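Local coordinates for protein shikimate dehydrogenase (NADP(+)) (Peptoclostridium difficile, PDB 5DZS) that probably catalyses the reversible NADPH-linked reduction of 3-dehydroshikimate to shikimate, a step of the chorismate pathway that leads to the aromatic amino acids, at residues F103-M108 and S130-T135; S107-A112 and G175-N180; A112-Q117 and F203-D208; V122-G127 and I192-K197; Y136-G141 and L157-A162. All coordinates share one frame; numbering follows the deposited sequence. Where two conformers were deposited one is given.

Overall arrangement
All five contacts belong to, or border, the parallel sheet of the nucleotide-binding half. Contacts 1 and 2 share helix 101-111, their centres about 9 Å apart: one packs it on helix 128-139, the other on strand 177-180. Contact 3 continues from that helix's end onto the neighbouring strand 205-208, so the centres of contacts 2 and 3 are only about 3 Å apart. Contact 4 lies at the C-terminal end of strand 120-124, beside a bound sulfate. Contact 5, about 18 Å from it between centres, joins the end of helix 128-139 to a surface loop. L209 is a predicted NADP(+) residue, and its side chain lies about 4 Å from those of L105, L179 and I207 (contacts 1, 2 and 3).

Contact 1 (F103-M108 and S130-T135); sequences FGLDSM and SKAALT
L105 meets A132 and A133 through one methyl, CD1, which is pressed against the helix backbone as much as against side chains. L105 CD1 stands 3.5 Å from A133 CA, tighter than a usual carbon-carbon contact, and 3.7 Å from A132 C. The two alanine methyls flank this spot, A132 CB and A133 CB each lying 4.0 Å from L105 CD1. Such small side chains let the helices approach until L105 CA and A133 CA are 7.1 Å apart. The leucine reaches across because its CG lies anti to its own carbonyl carbon (chi1 -70°). No hydrogen bond joins the segments. Within helix 128-139, K131 O accepts two donors from T135, one turn on, from opposite faces of its carbonyl plane: T135 N at 2.9 Å and T135 OG1 at 2.7 Å. Farther out, S130 OG bonds to G125 O, tying the helix start to the loop before it, while A133 rests on I123 of strand 120-124. L105 touches L209 and A132 touches D101, predicted to bind NADP(+) and shikimate respectively. The pair thus packs the helix leading from the mixed sheet into the parallel one against the first helix of a Rossmann-like dinucleotide fold.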
# COMPACT_ATOMS: atom_id res chain seq x y z
N PHE B 103 -12.00 -4.85 1.00
CA PHE B 103 -11.06 -5.89 0.55
C PHE B 103 -11.36 -7.28 1.12
O PHE B 103 -11.41 -8.27 0.37
CB PHE B 103 -9.61 -5.51 0.88
CG PHE B 103 -8.67 -6.66 0.78
CD1 PHE B 103 -8.06 -6.97 -0.43
CD2 PHE B 103 -8.45 -7.48 1.87
CE1 PHE B 103 -7.22 -8.08 -0.53
CE2 PHE B 103 -7.62 -8.58 1.77
CZ PHE B 103 -7.01 -8.88 0.56
N GLY B 104 -11.62 -7.34 2.44
CA GLY B 104 -11.90 -8.60 3.10
C GLY B 104 -13.20 -9.23 2.61
O GLY B 104 -13.28 -10.46 2.49
N LEU B 105 -14.21 -8.40 2.36
CA LEU B 105 -15.49 -8.90 1.84
C LEU B 105 -15.27 -9.50 0.44
O LEU B 105 -15.72 -10.61 0.16
CB LEU B 105 -16.54 -7.78 1.76
CG LEU B 105 -17.09 -7.23 3.08
CD1 LEU B 105 -17.67 -5.83 2.89
CD2 LEU B 105 -18.13 -8.18 3.64
N ASP B 106 -14.55 -8.76 -0.41
CA ASP B 106 -14.28 -9.23 -1.76
C ASP B 106 -13.62 -10.60 -1.70
O ASP B 106 -14.00 -11.52 -2.40
CB ASP B 106 -13.38 -8.25 -2.50
CG ASP B 106 -13.02 -8.72 -3.89
OD1 ASP B 106 -13.93 -8.84 -4.72
OD2 ASP B 106 -11.83 -8.96 -4.14
N SER B 107 -12.61 -10.71 -0.84
CA SER B 107 -11.88 -11.94 -0.63
C SER B 107 -12.78 -13.12 -0.21
O SER B 107 -12.70 -14.22 -0.81
CB SER B 107 -10.83 -11.69 0.46
OG SER B 107 -10.06 -12.84 0.70
N MET B 108 -13.61 -12.88 0.80
CA MET B 108 -14.57 -13.85 1.36
C MET B 108 -15.59 -14.33 0.32
O MET B 108 -15.91 -15.52 0.26
CB MET B 108 -15.31 -13.19 2.54
CG MET B 108 -16.47 -14.00 3.13
SD MET B 108 -17.43 -13.11 4.40
CE MET B 108 -18.16 -11.80 3.42
N SER B 130 -21.22 -2.32 7.58
CA SER B 130 -22.36 -2.18 6.72
C SER B 130 -22.06 -1.25 5.54
O SER B 130 -22.49 -1.52 4.41
CB SER B 130 -23.54 -1.63 7.54
OG SER B 130 -24.68 -1.37 6.75
N LYS B 131 -21.33 -0.16 5.80
CA LYS B 131 -20.98 0.80 4.76
C LYS B 131 -20.06 0.17 3.70
O LYS B 131 -20.20 0.42 2.50
CB LYS B 131 -20.33 2.06 5.37
CG LYS B 131 -21.27 2.97 6.15
CD LYS B 131 -20.52 4.13 6.79
CE LYS B 131 -21.45 5.15 7.41
NZ LYS B 131 -22.31 4.61 8.49
N ALA B 132 -19.13 -0.66 4.16
CA ALA B 132 -18.20 -1.35 3.27
C ALA B 132 -18.94 -2.37 2.44
O ALA B 132 -18.67 -2.52 1.25
CB ALA B 132 -17.11 -2.04 4.06
N ALA B 133 -19.85 -3.10 3.08
CA ALA B 133 -20.67 -4.10 2.41
C ALA B 133 -21.56 -3.44 1.37
O ALA B 133 -21.69 -3.96 0.25
CB ALA B 133 -21.49 -4.88 3.42
N LEU B 134 -22.17 -2.31 1.72
CA LEU B 134 -22.97 -1.55 0.78
C LEU B 134 -22.11 -1.17 -0.42
O LEU B 134 -22.50 -1.36 -1.56
CB LEU B 134 -23.56 -0.31 1.46
CG LEU B 134 -24.33 0.71 0.60
CD1 LEU B 134 -25.30 1.51 1.47
CD2 LEU B 134 -23.40 1.64 -0.18
N THR B 135 -20.92 -0.64 -0.14
CA THR B 135 -19.99 -0.20 -1.19
C THR B 135 -19.61 -1.38 -2.10
O THR B 135 -19.64 -1.27 -3.33
CB THR B 135 -18.73 0.44 -0.56
OG1 THR B 135 -19.11 1.50 0.33
CG2 THR B 135 -17.80 1.01 -1.62

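Contact 2 (S107-A112 and G175-N180); sequences SMFKMA and GDIILN
The nearest CA atoms of the two segments, F109 CA and I177 CA, are 11.5 Å apart, so the last turn of helix 101-111 and strand 177-180 meet through side chains alone. The phenyl ring of F109 bridges the gap and presents its edge: F109 CZ is 4.2 Å from L179 CD1, and F109 CE2 is 4.4 Å from I177 CD1. Both methyls lie near the ring plane, which shows that the strand meets the rim of the ring. I177 and L179 are two residues apart and thus direct their side chains to the same side of the strand. For L179, a CG anti to the backbone N (chi1 -177°) brings CD1 up to the ring. These residues line one side of the Rossmann-like parallel sheet, in which 177-180 is an inner strand between 120-124 and 205-208. Its place is fixed by backbone bonds of L179 with V122 and L124 on one flank, and on the other by N180 N to I207 O and N180 ND2 to D208 OD1. Around the F109 ring, Y136 of helix 128-139 meets it with the planes inclined by about 40°, F137, I114 and V116 also pack on it, and L179 touches L209, a predicted NADP(+)-binding residue.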
# COMPACT_ATOMS: atom_id res chain seq x y z
N SER B 107 -12.61 -10.71 -0.84
CA SER B 107 -11.88 -11.94 -0.63
C SER B 107 -12.78 -13.12 -0.21
O SER B 107 -12.70 -14.22 -0.81
CB SER B 107 -10.83 -11.69 0.46
OG SER B 107 -10.06 -12.84 0.70
N MET B 108 -13.61 -12.88 0.80
CA MET B 108 -14.57 -13.85 1.36
C MET B 108 -15.59 -14.33 0.32
O MET B 108 -15.91 -15.52 0.26
CB MET B 108 -15.31 -13.19 2.54
CG MET B 108 -16.47 -14.00 3.13
SD MET B 108 -17.43 -13.11 4.40
CE MET B 108 -18.16 -11.80 3.42
N PHE B 109 -16.10 -13.40 -0.47
CA PHE B 109 -17.09 -13.72 -1.52
C PHE B 109 -16.47 -14.57 -2.62
O PHE B 109 -17.10 -15.52 -3.10
CB PHE B 109 -17.72 -12.46 -2.11
CG PHE B 109 -18.88 -11.94 -1.31
CD1 PHE B 109 -18.67 -11.17 -0.19
CD2 PHE B 109 -20.18 -12.21 -1.70
CE1 PHE B 109 -19.74 -10.68 0.54
CE2 PHE B 109 -21.26 -11.73 -0.97
CZ PHE B 109 -21.03 -10.95 0.15
N LYS B 110 -15.24 -14.26 -3.02
CA LYS B 110 -14.55 -15.05 -4.03
C LYS B 110 -14.28 -16.45 -3.52
O LYS B 110 -14.47 -17.42 -4.23
CB LYS B 110 -13.23 -14.40 -4.44
CG LYS B 110 -13.38 -13.14 -5.26
CD LYS B 110 -12.04 -12.46 -5.44
CE LYS B 110 -12.16 -11.23 -6.32
NZ LYS B 110 -10.94 -10.38 -6.21
N MET B 111 -13.84 -16.55 -2.27
CA MET B 111 -13.51 -17.85 -1.69
C MET B 111 -14.77 -18.73 -1.61
O MET B 111 -14.71 -19.93 -1.91
CB MET B 111 -12.86 -17.65 -0.32
CG MET B 111 -12.55 -18.91 0.47
SD MET B 111 -14.00 -19.65 1.23
CE MET B 111 -14.55 -18.34 2.34
N ALA B 112 -15.89 -18.12 -1.24
CA ALA B 112 -17.16 -18.83 -1.10
C ALA B 112 -17.89 -18.99 -2.45
O ALA B 112 -18.98 -19.56 -2.50
CB ALA B 112 -18.05 -18.10 -0.11
N GLY B 175 -35.15 -12.32 -0.90
CA GLY B 175 -33.96 -12.07 -1.70
C GLY B 175 -32.98 -13.22 -1.74
O GLY B 175 -33.26 -14.31 -1.23
N ASP B 176 -31.83 -12.97 -2.35
CA ASP B 176 -30.78 -13.97 -2.47
C ASP B 176 -29.88 -14.05 -1.25
O ASP B 176 -29.66 -15.12 -0.69
CB ASP B 176 -29.90 -13.64 -3.68
CG ASP B 176 -30.66 -13.72 -4.99
OD1 ASP B 176 -30.95 -14.85 -5.41
OD2 ASP B 176 -30.93 -12.66 -5.59
N ILE B 177 -29.35 -12.89 -0.84
CA ILE B 177 -28.37 -12.81 0.23
C ILE B 177 -28.79 -11.95 1.42
O ILE B 177 -29.34 -10.86 1.24
CB ILE B 177 -27.07 -12.19 -0.31
CG1 ILE B 177 -26.45 -13.08 -1.39
CG2 ILE B 177 -26.07 -11.92 0.81
CD1 ILE B 177 -25.41 -12.38 -2.24
N ILE B 178 -28.55 -12.46 2.62
CA ILE B 178 -28.74 -11.67 3.83
C ILE B 178 -27.40 -11.70 4.57
O ILE B 178 -26.85 -12.77 4.88
CB ILE B 178 -29.94 -12.12 4.69
CG1 ILE B 178 -30.17 -11.13 5.84
CG2 ILE B 178 -29.79 -13.55 5.18
CD1 ILE B 178 -31.49 -11.34 6.56
N LEU B 179 -26.88 -10.51 4.83
CA LEU B 179 -25.57 -10.35 5.46
C LEU B 179 -25.71 -9.65 6.82
O LEU B 179 -26.32 -8.56 6.93
CB LEU B 179 -24.67 -9.58 4.51
CG LEU B 179 -23.21 -9.35 4.96
CD1 LEU B 179 -22.27 -9.26 3.78
CD2 LEU B 179 -23.07 -8.12 5.85
N ASN B 180 -25.18 -10.30 7.85
CA ASN B 180 -25.21 -9.74 9.19
C ASN B 180 -24.00 -8.86 9.49
O ASN B 180 -22.88 -9.37 9.64
CB ASN B 180 -25.25 -10.84 10.25
CG ASN B 180 -25.23 -10.27 11.65
OD1 ASN B 180 -25.89 -9.27 11.93
ND2 ASN B 180 -24.46 -10.89 12.54

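Contact 3 (A112-Q117 and F203-D208); sequences ANIDVQ and FDILID
The connection from helix 101-111 to strand 120-124 of the Rossmann-like domain packs here on strand 205-208, with I114 packed against I205 and I207. A Schellman motif ends the helix: N113 takes a positive phi of 57°, with two bonds back into the last turn, and the next residue, I114, points its side chain at the sheet. I114 and I205 run past each other in opposite directions and make two contacts. I114 CD1 is 3.9 Å from I205 CG2, and in the reverse sense I114 CG2 is 4.1 Å from I205 CD1. In both, CG1 lies beside the backbone N and anti to the carbonyl carbon (chi1 -59° and -55°), which leaves CG2 anti to the N. The backbones stay apart, I114 CA to I205 CA being 8.8 Å, and no hydrogen bond joins the segments. I177 of the adjacent strand packs on I114 as well, and I114 is buried. L206 points to the other face of the strand, where it touches F218 and L219 of helix 217-224. Beyond I114, D115 OD1 receives a weak bond from Q117 N at 3.3 Å. I114 also meets I207 tip to tip, CD1 to CD1, at 4.1 Å.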
# COMPACT_ATOMS: atom_id res chain seq x y z
N ALA B 112 -15.89 -18.12 -1.24
CA ALA B 112 -17.16 -18.83 -1.10
C ALA B 112 -17.89 -18.99 -2.45
O ALA B 112 -18.98 -19.56 -2.50
CB ALA B 112 -18.05 -18.10 -0.11
N ASN B 113 -17.30 -18.50 -3.54
CA ASN B 113 -17.92 -18.60 -4.86
C ASN B 113 -19.31 -17.97 -4.89
O ASN B 113 -20.26 -18.58 -5.40
CB ASN B 113 -18.00 -20.06 -5.33
CG ASN B 113 -16.66 -20.76 -5.34
OD1 ASN B 113 -16.52 -21.87 -4.80
ND2 ASN B 113 -15.65 -20.13 -5.93
N ILE B 114 -19.44 -16.77 -4.34
CA ILE B 114 -20.71 -16.06 -4.32
C ILE B 114 -20.60 -14.82 -5.22
O ILE B 114 -19.89 -13.86 -4.90
CB ILE B 114 -21.12 -15.63 -2.90
CG1 ILE B 114 -21.24 -16.84 -1.97
CG2 ILE B 114 -22.44 -14.87 -2.94
CD1 ILE B 114 -21.35 -16.47 -0.51
N ASP B 115 -21.31 -14.85 -6.35
CA ASP B 115 -21.35 -13.73 -7.28
C ASP B 115 -22.62 -12.96 -6.96
O ASP B 115 -23.71 -13.53 -6.99
CB ASP B 115 -21.38 -14.25 -8.73
CG ASP B 115 -21.40 -13.13 -9.76
OD1 ASP B 115 -20.99 -11.99 -9.45
OD2 ASP B 115 -21.82 -13.41 -10.91
N VAL B 116 -22.49 -11.68 -6.64
CA VAL B 116 -23.66 -10.87 -6.27
C VAL B 116 -24.31 -10.17 -7.47
O VAL B 116 -25.33 -9.50 -7.32
CB VAL B 116 -23.30 -9.82 -5.18
CG1 VAL B 116 -22.53 -10.48 -4.03
CG2 VAL B 116 -22.47 -8.69 -5.75
N GLN B 117 -23.70 -10.33 -8.64
CA GLN B 117 -24.20 -9.74 -9.89
C GLN B 117 -25.69 -10.02 -10.10
O GLN B 117 -26.11 -11.17 -10.11
CB GLN B 117 -23.41 -10.31 -11.08
CG GLN B 117 -23.93 -9.91 -12.45
CD GLN B 117 -23.89 -8.42 -12.70
OE1 GLN B 117 -23.05 -7.71 -12.15
NE2 GLN B 117 -24.79 -7.93 -13.55
N PHE B 203 -34.39 -16.11 2.34
CA PHE B 203 -33.11 -15.89 1.66
C PHE B 203 -32.44 -17.22 1.36
O PHE B 203 -32.73 -18.22 2.00
CB PHE B 203 -32.22 -14.94 2.48
CG PHE B 203 -32.78 -13.56 2.57
CD1 PHE B 203 -33.75 -13.26 3.51
CD2 PHE B 203 -32.42 -12.58 1.66
CE1 PHE B 203 -34.32 -11.99 3.56
CE2 PHE B 203 -32.98 -11.32 1.71
CZ PHE B 203 -33.93 -11.02 2.66
N ASP B 204 -31.56 -17.21 0.35
CA ASP B 204 -30.83 -18.41 -0.07
C ASP B 204 -29.43 -18.53 0.53
O ASP B 204 -28.94 -19.63 0.76
CB ASP B 204 -30.67 -18.42 -1.60
CG ASP B 204 -31.98 -18.58 -2.33
OD1 ASP B 204 -32.92 -19.20 -1.79
OD2 ASP B 204 -32.06 -18.10 -3.48
N ILE B 205 -28.80 -17.38 0.78
CA ILE B 205 -27.42 -17.34 1.28
C ILE B 205 -27.31 -16.44 2.50
O ILE B 205 -27.83 -15.32 2.49
CB ILE B 205 -26.47 -16.79 0.19
CG1 ILE B 205 -26.61 -17.62 -1.10
CG2 ILE B 205 -25.03 -16.75 0.68
CD1 ILE B 205 -25.90 -17.02 -2.30
N LEU B 206 -26.70 -16.95 3.56
CA LEU B 206 -26.46 -16.16 4.76
C LEU B 206 -24.98 -15.90 4.92
O LEU B 206 -24.18 -16.83 4.87
CB LEU B 206 -26.94 -16.86 6.04
CG LEU B 206 -28.42 -16.89 6.36
CD1 LEU B 206 -29.16 -17.81 5.40
CD2 LEU B 206 -28.60 -17.36 7.80
N ILE B 207 -24.62 -14.64 5.13
CA ILE B 207 -23.23 -14.28 5.38
C ILE B 207 -23.17 -13.61 6.74
O ILE B 207 -23.86 -12.62 6.98
CB ILE B 207 -22.67 -13.35 4.30
CG1 ILE B 207 -22.73 -14.05 2.94
CG2 ILE B 207 -21.24 -12.93 4.65
CD1 ILE B 207 -22.37 -13.16 1.77
N ASP B 208 -22.36 -14.15 7.64
CA ASP B 208 -22.22 -13.55 8.96
C ASP B 208 -20.79 -13.05 9.13
O ASP B 208 -19.87 -13.83 9.02
CB ASP B 208 -22.58 -14.57 10.05
CG ASP B 208 -22.84 -13.93 11.41
OD1 ASP B 208 -22.59 -12.71 11.57
OD2 ASP B 208 -23.34 -14.64 12.31

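Contact 4 (V122-G127 and I192-K197); sequences VILGTG and ISPVSK. With SO4 (sulfate ion), chain E.
L124, V195 and P194 make this contact, with the leucine facing two consecutive residues of the loop. L124 CD1 serves both: it lies 3.8 Å from V195 CG1 and 3.9 Å from P194 CG. L124 CD2 is also 3.9 Å from V195 CG1, so one valine methyl meets both ends of the fork. The leucine crosses the proline ring at about a right angle. The loop's shape is supported from within by S193, whose OG donates to V195 O at 2.7 Å, in the carbonyl plane and on a lone pair. In the glycine-rich turn that follows the leucine, G125 (phi 104°, psi 165°) has backbone angles at which a CB would jam against the carbonyl O of L124; G127 is the N-cap of helix 128-139. T126 OG1 donates to sulfate O4 at 2.9 Å, a bond to be read with caution because T126 is modelled in two conformers; T149 OG1 also binds this ion. Such a site is consistent with phosphate recognition in NADP(+)-dependent Rossmann folds, though the sulfate probably comes from the crystallisation liquor. Strand 120-124 runs between strands 144-149 and 177-180; I123 packs on helix 128-139, while V195 leans on F218 of helix 217-224.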
# COMPACT_ATOMS: atom_id res chain seq x y z
N VAL B 122 -29.76 -8.04 1.42
CA VAL B 122 -30.12 -7.25 2.56
C VAL B 122 -28.93 -7.25 3.50
O VAL B 122 -28.35 -8.30 3.79
CB VAL B 122 -31.32 -7.84 3.31
CG1 VAL B 122 -31.55 -7.12 4.64
CG2 VAL B 122 -32.56 -7.76 2.44
N ILE B 123 -28.55 -6.06 3.95
CA ILE B 123 -27.51 -5.90 4.97
C ILE B 123 -28.20 -5.57 6.28
O ILE B 123 -29.04 -4.66 6.34
CB ILE B 123 -26.55 -4.75 4.66
CG1 ILE B 123 -25.75 -5.03 3.38
CG2 ILE B 123 -25.60 -4.53 5.85
CD1 ILE B 123 -25.01 -3.83 2.83
N LEU B 124 -27.87 -6.31 7.33
CA LEU B 124 -28.40 -6.06 8.65
C LEU B 124 -27.43 -5.18 9.42
O LEU B 124 -26.27 -5.57 9.65
CB LEU B 124 -28.58 -7.36 9.43
CG LEU B 124 -29.43 -8.44 8.78
CD1 LEU B 124 -29.38 -9.69 9.64
CD2 LEU B 124 -30.85 -7.93 8.57
N GLY B 125 -27.90 -3.99 9.81
CA GLY B 125 -27.10 -3.05 10.59
C GLY B 125 -26.55 -1.89 9.80
O GLY B 125 -26.53 -1.91 8.56
N THR B 126 -26.08 -0.85 10.49
CA THR B 126 -25.63 0.38 9.80
C THR B 126 -24.25 0.94 10.18
O THR B 126 -23.98 2.11 9.93
CB THR B 126 -26.68 1.50 9.99
OG1 THR B 126 -26.91 1.73 11.39
CG2 THR B 126 -28.00 1.11 9.32
N GLY B 127 -23.37 0.12 10.75
CA GLY B 127 -22.04 0.58 11.16
C GLY B 127 -21.08 0.71 9.99
O GLY B 127 -21.50 0.77 8.83
N ILE B 192 -28.68 -16.17 20.18
CA ILE B 192 -29.59 -15.14 19.65
C ILE B 192 -29.17 -14.66 18.26
O ILE B 192 -28.00 -14.36 18.02
CB ILE B 192 -29.70 -13.93 20.59
CG1 ILE B 192 -30.42 -14.34 21.88
CG2 ILE B 192 -30.46 -12.78 19.92
CD1 ILE B 192 -30.57 -13.23 22.90
N SER B 193 -30.16 -14.59 17.37
CA SER B 193 -29.98 -14.15 16.00
C SER B 193 -30.58 -12.76 15.81
O SER B 193 -31.60 -12.44 16.40
CB SER B 193 -30.69 -15.14 15.07
OG SER B 193 -30.77 -14.64 13.75
N PRO B 194 -29.96 -11.93 14.96
CA PRO B 194 -30.50 -10.59 14.72
C PRO B 194 -31.85 -10.61 14.00
O PRO B 194 -32.57 -9.60 14.01
CB PRO B 194 -29.44 -9.94 13.82
CG PRO B 194 -28.72 -11.08 13.19
CD PRO B 194 -28.73 -12.18 14.19
N VAL B 195 -32.18 -11.74 13.38
CA VAL B 195 -33.45 -11.89 12.68
C VAL B 195 -34.06 -13.25 12.97
O VAL B 195 -33.35 -14.22 13.26
CB VAL B 195 -33.30 -11.72 11.15
CG1 VAL B 195 -32.97 -10.28 10.81
CG2 VAL B 195 -32.26 -12.68 10.58
N SER B 196 -35.37 -13.30 12.87
CA SER B 196 -36.11 -14.52 13.12
C SER B 196 -35.95 -15.53 12.00
O SER B 196 -35.57 -15.21 10.87
CB SER B 196 -37.60 -14.19 13.26
OG SER B 196 -38.09 -13.62 12.05
N LYS B 197 -36.29 -16.77 12.34
CA LYS B 197 -36.28 -17.89 11.42
C LYS B 197 -37.15 -17.59 10.19
O LYS B 197 -36.82 -17.98 9.07
CB LYS B 197 -36.81 -19.13 12.15
CG LYS B 197 -36.67 -20.43 11.38
CD LYS B 197 -37.21 -21.64 12.14
CE LYS B 197 -38.71 -21.58 12.33
NZ LYS B 197 -39.26 -22.84 12.91
S SO4 E . -28.93 -1.19 13.49
O1 SO4 E . -29.47 -2.34 12.73
O2 SO4 E . -29.85 -0.90 14.62
O3 SO4 E . -27.58 -1.52 14.00
O4 SO4 E . -28.83 0.00 12.62

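Contact 5 (Y136-G141 and L157-A162); sequences YFIDSG and LLNSKA
I138 and K161, with CA atoms 8.2 Å apart, are the nearest residues of a helix end and a type I turn that spans N159 to A162. The helix closes in a Schellman motif: I142 N returns to F137 O, and G141 N (phi 80°) makes a weak bond to I138 O. S140 adds a side-chain bond, its OG reaching Y136 O at 3.0 Å from above the carbonyl plane. Across the contact I138 divides its branches. With CG1 anti to the carbonyl carbon (chi1 -62°), I138 CG2 falls anti to the backbone N and sits 3.5 Å from N159 ND2. The ethyl arm runs alongside the K161 chain in the opposite direction, with I138 CD1 3.7 Å from K161 CD. N159 is held by an Asx turn, K161 N giving a nearly straight bond (170°) to N159 OD1 at 2.8 Å, from above the amide plane. This bond fixes the carboxamide oxygen while the nitrogen end meets the isoleucine. The lysine then bends at its last torsion, and NZ bonds to E143 O. D139 packs on E92 of the second subunit. The contact joins the helix of the beta-alpha-beta unit 120-149 to the surface loop entering strand 163-166, an outer strand of the Rossmann-like sheet.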
# COMPACT_ATOMS: atom_id res chain seq x y z
N TYR B 136 -19.27 -2.51 -1.48
CA TYR B 136 -18.90 -3.71 -2.23
C TYR B 136 -20.05 -4.22 -3.09
O TYR B 136 -19.87 -4.47 -4.29
CB TYR B 136 -18.42 -4.82 -1.29
CG TYR B 136 -18.24 -6.14 -1.98
CD1 TYR B 136 -17.13 -6.38 -2.77
CD2 TYR B 136 -19.20 -7.13 -1.88
CE1 TYR B 136 -16.97 -7.59 -3.42
CE2 TYR B 136 -19.06 -8.34 -2.54
CZ TYR B 136 -17.95 -8.57 -3.30
OH TYR B 136 -17.82 -9.78 -3.96
N PHE B 137 -21.23 -4.39 -2.49
CA PHE B 137 -22.39 -4.89 -3.24
C PHE B 137 -22.74 -4.01 -4.46
O PHE B 137 -23.01 -4.52 -5.55
CB PHE B 137 -23.64 -5.02 -2.35
CG PHE B 137 -23.66 -6.22 -1.43
CD1 PHE B 137 -23.37 -7.50 -1.89
CD2 PHE B 137 -24.09 -6.09 -0.12
CE1 PHE B 137 -23.44 -8.60 -1.04
CE2 PHE B 137 -24.17 -7.18 0.73
CZ PHE B 137 -23.84 -8.44 0.28
N ILE B 138 -22.74 -2.69 -4.28
CA ILE B 138 -23.07 -1.74 -5.36
C ILE B 138 -22.05 -1.81 -6.49
O ILE B 138 -22.41 -1.78 -7.67
CB ILE B 138 -23.13 -0.28 -4.86
CG1 ILE B 138 -24.23 -0.10 -3.80
CG2 ILE B 138 -23.36 0.67 -6.03
CD1 ILE B 138 -25.65 -0.21 -4.33
N ASP B 139 -20.77 -1.86 -6.14
CA ASP B 139 -19.71 -1.96 -7.14
C ASP B 139 -19.79 -3.27 -7.90
O ASP B 139 -19.40 -3.34 -9.06
CB ASP B 139 -18.34 -1.85 -6.48
CG ASP B 139 -18.04 -0.46 -5.94
OD1 ASP B 139 -18.78 0.51 -6.23
OD2 ASP B 139 -17.02 -0.33 -5.24
N SER B 140 -20.28 -4.32 -7.24
CA SER B 140 -20.35 -5.65 -7.85
C SER B 140 -21.62 -5.92 -8.66
O SER B 140 -21.85 -7.05 -9.08
CB SER B 140 -20.19 -6.73 -6.78
OG SER B 140 -18.94 -6.61 -6.12
N GLY B 141 -22.43 -4.89 -8.88
CA GLY B 141 -23.63 -5.04 -9.73
C GLY B 141 -24.84 -5.67 -9.08
O GLY B 141 -25.61 -6.38 -9.74
N LEU B 157 -28.03 6.91 3.81
CA LEU B 157 -27.08 5.94 3.29
C LEU B 157 -26.09 6.63 2.35
O LEU B 157 -26.33 7.75 1.90
CB LEU B 157 -27.81 4.80 2.57
CG LEU B 157 -28.71 3.95 3.47
CD1 LEU B 157 -29.53 2.96 2.65
CD2 LEU B 157 -27.90 3.22 4.52
N LEU B 158 -24.98 5.95 2.08
CA LEU B 158 -23.94 6.49 1.20
C LEU B 158 -24.42 6.58 -0.25
O LEU B 158 -24.05 7.51 -0.98
CB LEU B 158 -22.68 5.63 1.26
CG LEU B 158 -22.00 5.49 2.62
CD1 LEU B 158 -20.90 4.44 2.55
CD2 LEU B 158 -21.46 6.83 3.10
N ASN B 159 -25.23 5.61 -0.67
CA ASN B 159 -25.75 5.56 -2.03
C ASN B 159 -27.27 5.48 -2.04
O ASN B 159 -27.86 4.62 -1.38
CB ASN B 159 -25.14 4.37 -2.78
CG ASN B 159 -25.46 4.39 -4.27
OD1 ASN B 159 -26.50 4.88 -4.69
ND2 ASN B 159 -24.56 3.83 -5.07
N SER B 160 -27.91 6.39 -2.80
CA SER B 160 -29.37 6.45 -2.90
C SER B 160 -29.98 5.18 -3.48
O SER B 160 -31.18 4.95 -3.34
CB SER B 160 -29.82 7.67 -3.73
OG SER B 160 -29.34 7.59 -5.06
N LYS B 161 -29.16 4.37 -4.14
CA LYS B 161 -29.62 3.10 -4.69
C LYS B 161 -30.01 2.12 -3.58
O LYS B 161 -30.89 1.28 -3.76
CB LYS B 161 -28.54 2.48 -5.59
CG LYS B 161 -28.91 1.12 -6.16
CD LYS B 161 -27.87 0.63 -7.15
CE LYS B 161 -28.15 -0.80 -7.59
NZ LYS B 161 -29.50 -0.95 -8.21
N ALA B 162 -29.35 2.23 -2.43
CA ALA B 162 -29.67 1.37 -1.28
C ALA B 162 -30.95 1.85 -0.60
O ALA B 162 -31.16 3.05 -0.45
CB ALA B 162 -28.51 1.35 -0.30